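Local coordinates for pyridoxal 5'-phosphate synthase subunit PdxT (Thermus thermophilus, PDB 2YWD), which probably hydrolyses glutamine to glutamate and ammonia, which is channelled to the partner subunit PdxS for the synthesis of pyridoxal 5'-phosphate, at residues W106-A111 / V140-G145; G6-Q11 / K29-K34. All coordinates share one frame; numbering follows the deposited sequence.

Interaction 1: residues W106-A111 / V140-G145; sequences WVERNA and VFRRLG
A classic beta bulge marks the antiparallel pairing of strand 103-108 with strand 140-144 at the edge of a small three-stranded sheet: Arg-142 and Arg-143 both stand opposite Trp-106. Trp-106 O accepts from Arg-142 N at 2.7 Å and, weakly, from Arg-143 N, while Trp-106 N donates to Arg-143 O. Beyond the bulge Glu-108 and Val-140 form a hydrogen-bonded pair, with both N-H...O bonds close to straight. At the bulge the two arginines take different partners. With its chain bent at chi2 (-62°), Arg-142 turns NE and NH2 side-on to Glu-108, and both grip the single oxygen OE1, NE at 2.8 Å and NH2 at 2.9 Å, both bonds bent as they share one acceptor. NE comes nearly along the C-O axis of the carboxylate, NH2 from above its plane. Arg-143 sets its guanidinium tilted over one face of the indole, NE above the ring system and CZ 3.9 Å from the centroid of the Trp-106 six-membered ring, a cation-pi contact with the planes 55° apart. On the other face of the sheet, Val-107 CG2 meets Phe-141 CD1 at 3.6 Å, Val-107 also touching Ile-85 of helix 82-87. An alanine at Glu-108, lacking the carboxylate, would probably leave Arg-142 NE and NH2 without this acceptor and the guanidinium freer to turn. Two neighbouring cations are thus met differently, one by a carboxylate and the other by an aromatic face.

Interaction 2: residues G6-Q11 / K29-K34; sequences GVLALQ and KEVRKK
Strands 5-8 and 29-31 are the two parallel strands of a beta-alpha-beta unit, connected through helix 14-22, and they form one edge of the central sheet of this class I glutamine amidotransferase. Their backbones are joined by three hydrogen bonds: Val-7 N to Lys-29 O, Val-31 N to Val-7 O at 3.0 Å and almost straight (178°), and Ala-9 N to Val-31 O. Gly-6 suits its place beside Lys-29, since a CB there would run into Val-31 CG2. On the same face of the sheet, Leu-8 CD1 reaches Val-31 CG1 at 4.0 Å, the two side chains crossing at a slant.

Just past the strand ends, Arg-32 folds back along Ala-9. Its CB lies near Leu-10 CD2, a methyl that comes closer still to Arg-32 O, at 3.5 Å. With CG anti to the carbonyl carbon (chi1 -70°), the chain sets off beside Ala-9 O, which CG approaches to 3.4 Å, and runs extended to NE, CD still alongside Ala-9 O. NE is near this oxygen too, but at too poor an angle to bond directly. CZ, the centre of the guanidinium, lies over the Ala-9 methyl, Ala-9 CB being 4.0 Å from the plane. At the tip, NH2 and, more weakly, NH1 converge on Glu-30 OE1 in a salt bridge within the segment. A water bridges NE and the Ala-9 carbonyl instead: it accepts from Arg-32 NE at 2.9 Å and donates to Ala-9 O at 2.7 Å.

In the fold
The two contacts lie on opposite sides of the chain's centre, with centres 25 Å apart and nearest atoms about 11 Å apart, and belong to different sheets: interaction 2 to one edge of the main sheet, interaction 1 to the small three-stranded one. Each has residues within about 10 Å of the predicted glutaminase site. In interaction 1 the side chain of Phe-141 is about 9 Å from that of the probable nucleophile Cys-81, and Arg-109, just past the paired strand, is predicted to bind glutamine. In interaction 2 the side chain of Val-7 is about 8 Å from that of Glu-174 of the predicted charge relay, and Gln-11 OE1 accepts from Glu-49 N, of a residue predicted to bind glutamine.

Interaction 1: residues W106-A111 / V140-G145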
loop_
_atom_site.group_PDB
_atom_site.type_symbol
_atom_site.label_atom_id
_atom_site.label_comp_id
_atom_site.label_asym_id
_atom_site.label_seq_id
_atom_site.Cartn_x
_atom_site.Cartn_y
_atom_site.Cartn_z
ATOM N N TRP A 106 11.251 7.987 -1.467
ATOM C CA TRP A 106 11.374 8.865 -0.310
ATOM C C TRP A 106 9.956 9.368 -0.093
ATOM O O TRP A 106 9.397 10.029 -0.967
ATOM C CB TRP A 106 12.281 10.055 -0.626
ATOM C CG TRP A 106 13.746 9.778 -0.501
ATOM C CD1 TRP A 106 14.409 8.651 -0.890
ATOM C CD2 TRP A 106 14.740 10.671 0.014
ATOM N NE1 TRP A 106 15.758 8.785 -0.649
ATOM C CE2 TRP A 106 15.987 10.016 -0.094
ATOM C CE3 TRP A 106 14.697 11.963 0.554
ATOM C CZ2 TRP A 106 17.183 10.612 0.318
ATOM C CZ3 TRP A 106 15.888 12.557 0.965
ATOM C CH2 TRP A 106 17.114 11.878 0.844
ATOM N N VAL A 107 9.370 9.051 1.055
ATOM C CA VAL A 107 8.009 9.482 1.339
ATOM C C VAL A 107 7.939 10.371 2.567
ATOM O O VAL A 107 8.546 10.074 3.596
ATOM C CB VAL A 107 7.075 8.274 1.575
ATOM C CG1 VAL A 107 5.688 8.760 1.981
ATOM C CG2 VAL A 107 6.990 7.425 0.314
ATOM N N GLU A 108 7.192 11.464 2.459
ATOM C CA GLU A 108 7.027 12.362 3.593
ATOM C C GLU A 108 5.583 12.231 4.070
ATOM O O GLU A 108 4.639 12.384 3.290
ATOM C CB GLU A 108 7.320 13.812 3.201
ATOM C CG GLU A 108 7.485 14.721 4.413
ATOM C CD GLU A 108 7.679 16.177 4.048
ATOM O OE1 GLU A 108 7.996 16.467 2.873
ATOM O OE2 GLU A 108 7.519 17.033 4.948
ATOM N N ARG A 109 5.420 11.933 5.352
ATOM C CA ARG A 109 4.098 11.762 5.941
ATOM C C ARG A 109 3.276 13.051 5.941
ATOM O O ARG A 109 3.824 14.140 6.122
ATOM C CB ARG A 109 4.251 11.240 7.377
ATOM C CG ARG A 109 4.700 9.781 7.462
ATOM C CD ARG A 109 5.269 9.453 8.841
ATOM N NE ARG A 109 4.474 10.062 9.903
ATOM C CZ ARG A 109 4.823 10.087 11.184
ATOM N NH1 ARG A 109 5.957 9.526 11.584
ATOM N NH2 ARG A 109 4.049 10.707 12.064
ATOM N N ASN A 110 1.968 12.909 5.708
ATOM C CA ASN A 110 1.001 14.018 5.718
ATOM C C ASN A 110 1.644 15.347 5.307
ATOM O O ASN A 110 1.698 16.302 6.090
ATOM C CB ASN A 110 0.399 14.112 7.128
ATOM C CG ASN A 110 -0.720 15.125 7.232
ATOM O OD1 ASN A 110 -1.360 15.465 6.243
ATOM N ND2 ASN A 110 -0.975 15.598 8.449
ATOM N N ALA A 111 2.094 15.411 4.057
ATOM C CA ALA A 111 2.801 16.584 3.561
ATOM C C ALA A 111 2.177 17.388 2.428
ATOM O O ALA A 111 2.879 18.177 1.790
ATOM C CB ALA A 111 4.220 16.161 3.157
ATOM N N VAL A 140 3.320 12.164 0.813
ATOM C CA VAL A 140 3.785 12.605 -0.489
ATOM C C VAL A 140 5.014 11.820 -0.924
ATOM O O VAL A 140 5.927 11.586 -0.131
ATOM C CB VAL A 140 4.120 14.117 -0.455
ATOM C CG1 VAL A 140 4.775 14.558 -1.769
ATOM C CG2 VAL A 140 2.843 14.917 -0.200
ATOM N N PHE A 141 5.017 11.386 -2.178
ATOM C CA PHE A 141 6.154 10.665 -2.732
ATOM C C PHE A 141 7.126 11.758 -3.177
ATOM O O PHE A 141 6.928 12.370 -4.224
ATOM C CB PHE A 141 5.719 9.835 -3.942
ATOM C CG PHE A 141 4.928 8.606 -3.589
ATOM C CD1 PHE A 141 5.555 7.500 -3.022
ATOM C CD2 PHE A 141 3.561 8.543 -3.849
ATOM C CE1 PHE A 141 4.833 6.344 -2.719
ATOM C CE2 PHE A 141 2.828 7.391 -3.549
ATOM C CZ PHE A 141 3.466 6.292 -2.984
ATOM N N ARG A 142 8.165 12.005 -2.382
ATOM C CA ARG A 142 9.130 13.054 -2.705
ATOM C C ARG A 142 10.122 12.689 -3.807
ATOM O O ARG A 142 10.370 13.491 -4.715
ATOM C CB ARG A 142 9.883 13.481 -1.440
ATOM C CG ARG A 142 9.009 14.200 -0.407
ATOM C CD ARG A 142 8.445 15.507 -0.963
ATOM N NE ARG A 142 7.829 16.321 0.084
ATOM C CZ ARG A 142 7.258 17.503 -0.119
ATOM N NH1 ARG A 142 7.215 18.025 -1.342
ATOM N NH2 ARG A 142 6.733 18.169 0.904
ATOM N N ARG A 143 10.700 11.496 -3.728
ATOM C CA ARG A 143 11.645 11.049 -4.750
ATOM C C ARG A 143 11.407 9.581 -5.050
ATOM O O ARG A 143 10.986 8.826 -4.173
ATOM C CB ARG A 143 13.092 11.235 -4.292
ATOM C CG ARG A 143 13.437 12.648 -3.861
ATOM C CD ARG A 143 14.934 12.902 -3.952
ATOM N NE ARG A 143 15.720 11.872 -3.279
ATOM C CZ ARG A 143 17.049 11.856 -3.242
ATOM N NH1 ARG A 143 17.742 12.820 -3.838
ATOM N NH2 ARG A 143 17.689 10.879 -2.613
ATOM N N LEU A 144 11.680 9.181 -6.289
ATOM C CA LEU A 144 11.493 7.796 -6.707
ATOM C C LEU A 144 12.744 7.259 -7.392
ATOM O O LEU A 144 13.390 7.969 -8.160
ATOM C CB LEU A 144 10.307 7.695 -7.672
ATOM C CG LEU A 144 8.959 8.204 -7.154
ATOM C CD1 LEU A 144 7.909 8.084 -8.251
ATOM C CD2 LEU A 144 8.543 7.405 -5.925
ATOM N N GLY A 145 13.079 6.003 -7.111
ATOM C CA GLY A 145 14.244 5.394 -7.724
ATOM C C GLY A 145 14.010 5.165 -9.206
ATOM O O GLY A 145 12.871 5.216 -9.676
#

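Interaction 2: residues G6-Q11 / K29-K34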
loop_
_atom_site.group_PDB
_atom_site.type_symbol
_atom_site.label_atom_id
_atom_site.label_comp_id
_atom_site.label_asym_id
_atom_site.label_seq_id
_atom_site.Cartn_x
_atom_site.Cartn_y
_atom_site.Cartn_z
ATOM N N GLY A 6 -4.323 -11.629 1.467
ATOM C CA GLY A 6 -4.449 -11.193 2.841
ATOM C C GLY A 6 -4.345 -9.689 2.993
ATOM O O GLY A 6 -3.913 -8.984 2.079
ATOM N N VAL A 7 -4.771 -9.202 4.153
ATOM C CA VAL A 7 -4.697 -7.782 4.483
ATOM C C VAL A 7 -4.068 -7.743 5.870
ATOM O O VAL A 7 -4.551 -8.411 6.782
ATOM C CB VAL A 7 -6.096 -7.129 4.548
ATOM C CG1 VAL A 7 -5.959 -5.637 4.845
ATOM C CG2 VAL A 7 -6.833 -7.335 3.228
ATOM N N LEU A 8 -2.977 -6.995 6.025
ATOM C CA LEU A 8 -2.308 -6.901 7.321
ATOM C C LEU A 8 -3.308 -6.297 8.295
ATOM O O LEU A 8 -3.842 -5.214 8.047
ATOM C CB LEU A 8 -1.062 -6.021 7.218
ATOM C CG LEU A 8 -0.115 -6.046 8.420
ATOM C CD1 LEU A 8 0.409 -7.462 8.647
ATOM C CD2 LEU A 8 1.039 -5.095 8.161
ATOM N N ALA A 9 -3.569 -6.999 9.394
ATOM C CA ALA A 9 -4.551 -6.534 10.372
ATOM C C ALA A 9 -3.996 -6.330 11.778
ATOM O O ALA A 9 -4.601 -6.761 12.760
ATOM C CB ALA A 9 -5.723 -7.510 10.417
ATOM N N LEU A 10 -2.852 -5.667 11.875
ATOM C CA LEU A 10 -2.242 -5.401 13.167
ATOM C C LEU A 10 -2.843 -4.142 13.785
ATOM O O LEU A 10 -2.960 -4.030 15.009
ATOM C CB LEU A 10 -0.733 -5.226 13.004
ATOM C CG LEU A 10 0.018 -6.456 12.488
ATOM C CD1 LEU A 10 1.489 -6.121 12.328
ATOM C CD2 LEU A 10 -0.169 -7.619 13.456
ATOM N N GLN A 11 -3.225 -3.204 12.923
ATOM C CA GLN A 11 -3.807 -1.930 13.341
ATOM C C GLN A 11 -4.365 -1.240 12.111
ATOM O O GLN A 11 -3.945 -1.518 10.989
ATOM C CB GLN A 11 -2.722 -1.037 13.957
ATOM C CG GLN A 11 -3.178 0.329 14.500
ATOM C CD GLN A 11 -3.482 1.376 13.422
ATOM O OE1 GLN A 11 -2.766 1.496 12.424
ATOM N NE2 GLN A 11 -4.538 2.157 13.640
ATOM N N LYS A 29 -7.880 -12.814 4.011
ATOM C CA LYS A 29 -7.376 -13.385 5.248
ATOM C C LYS A 29 -6.763 -12.265 6.083
ATOM O O LYS A 29 -5.949 -11.487 5.591
ATOM C CB LYS A 29 -6.319 -14.453 4.938
ATOM C CG LYS A 29 -5.466 -14.881 6.129
ATOM C CD LYS A 29 -6.309 -15.374 7.294
ATOM C CE LYS A 29 -5.438 -15.682 8.509
ATOM N NZ LYS A 29 -6.245 -16.139 9.682
ATOM N N GLU A 30 -7.173 -12.170 7.342
ATOM C CA GLU A 30 -6.623 -11.151 8.225
ATOM C C GLU A 30 -5.279 -11.645 8.743
ATOM O O GLU A 30 -5.198 -12.678 9.401
ATOM C CB GLU A 30 -7.584 -10.868 9.385
ATOM C CG GLU A 30 -8.773 -10.011 8.981
ATOM C CD GLU A 30 -9.750 -9.772 10.114
ATOM O OE1 GLU A 30 -9.315 -9.722 11.282
ATOM O OE2 GLU A 30 -10.956 -9.615 9.834
ATOM N N VAL A 31 -4.220 -10.910 8.419
ATOM C CA VAL A 31 -2.876 -11.284 8.838
ATOM C C VAL A 31 -2.501 -10.589 10.146
ATOM O O VAL A 31 -2.416 -9.362 10.207
ATOM C CB VAL A 31 -1.845 -10.926 7.739
ATOM C CG1 VAL A 31 -0.440 -11.311 8.179
ATOM C CG2 VAL A 31 -2.203 -11.647 6.446
ATOM N N ARG A 32 -2.301 -11.383 11.194
ATOM C CA ARG A 32 -1.923 -10.854 12.500
ATOM C C ARG A 32 -0.679 -11.545 13.042
ATOM O O ARG A 32 -0.087 -11.090 14.016
ATOM C CB ARG A 32 -3.059 -11.025 13.509
ATOM C CG ARG A 32 -4.263 -10.143 13.257
ATOM C CD ARG A 32 -5.134 -10.066 14.501
ATOM N NE ARG A 32 -6.292 -9.207 14.286
ATOM C CZ ARG A 32 -7.316 -9.525 13.501
ATOM N NH1 ARG A 32 -7.323 -10.689 12.861
ATOM N NH2 ARG A 32 -8.328 -8.678 13.354
ATOM N N LYS A 33 -0.294 -12.649 12.409
ATOM C CA LYS A 33 0.882 -13.408 12.819
ATOM C C LYS A 33 1.702 -13.760 11.585
ATOM O O LYS A 33 1.160 -13.845 10.481
ATOM C CB LYS A 33 0.457 -14.689 13.541
ATOM C CG LYS A 33 -0.324 -14.454 14.821
ATOM C CD LYS A 33 -0.812 -15.775 15.400
ATOM C CE LYS A 33 -1.568 -15.570 16.707
ATOM N NZ LYS A 33 -2.100 -16.857 17.246
ATOM N N LYS A 34 3.004 -13.972 11.765
ATOM C CA LYS A 34 3.858 -14.300 10.634
ATOM C C LYS A 34 3.389 -15.567 9.928
ATOM O O LYS A 34 3.511 -15.681 8.709
ATOM C CB LYS A 34 5.319 -14.449 11.080
ATOM C CG LYS A 34 5.587 -15.560 12.081
ATOM C CD LYS A 34 7.053 -15.546 12.508
ATOM C CE LYS A 34 7.385 -16.688 13.466
ATOM N NZ LYS A 34 6.611 -16.617 14.738
HETATM O O HOH W 1 -6.121 -6.381 14.914
#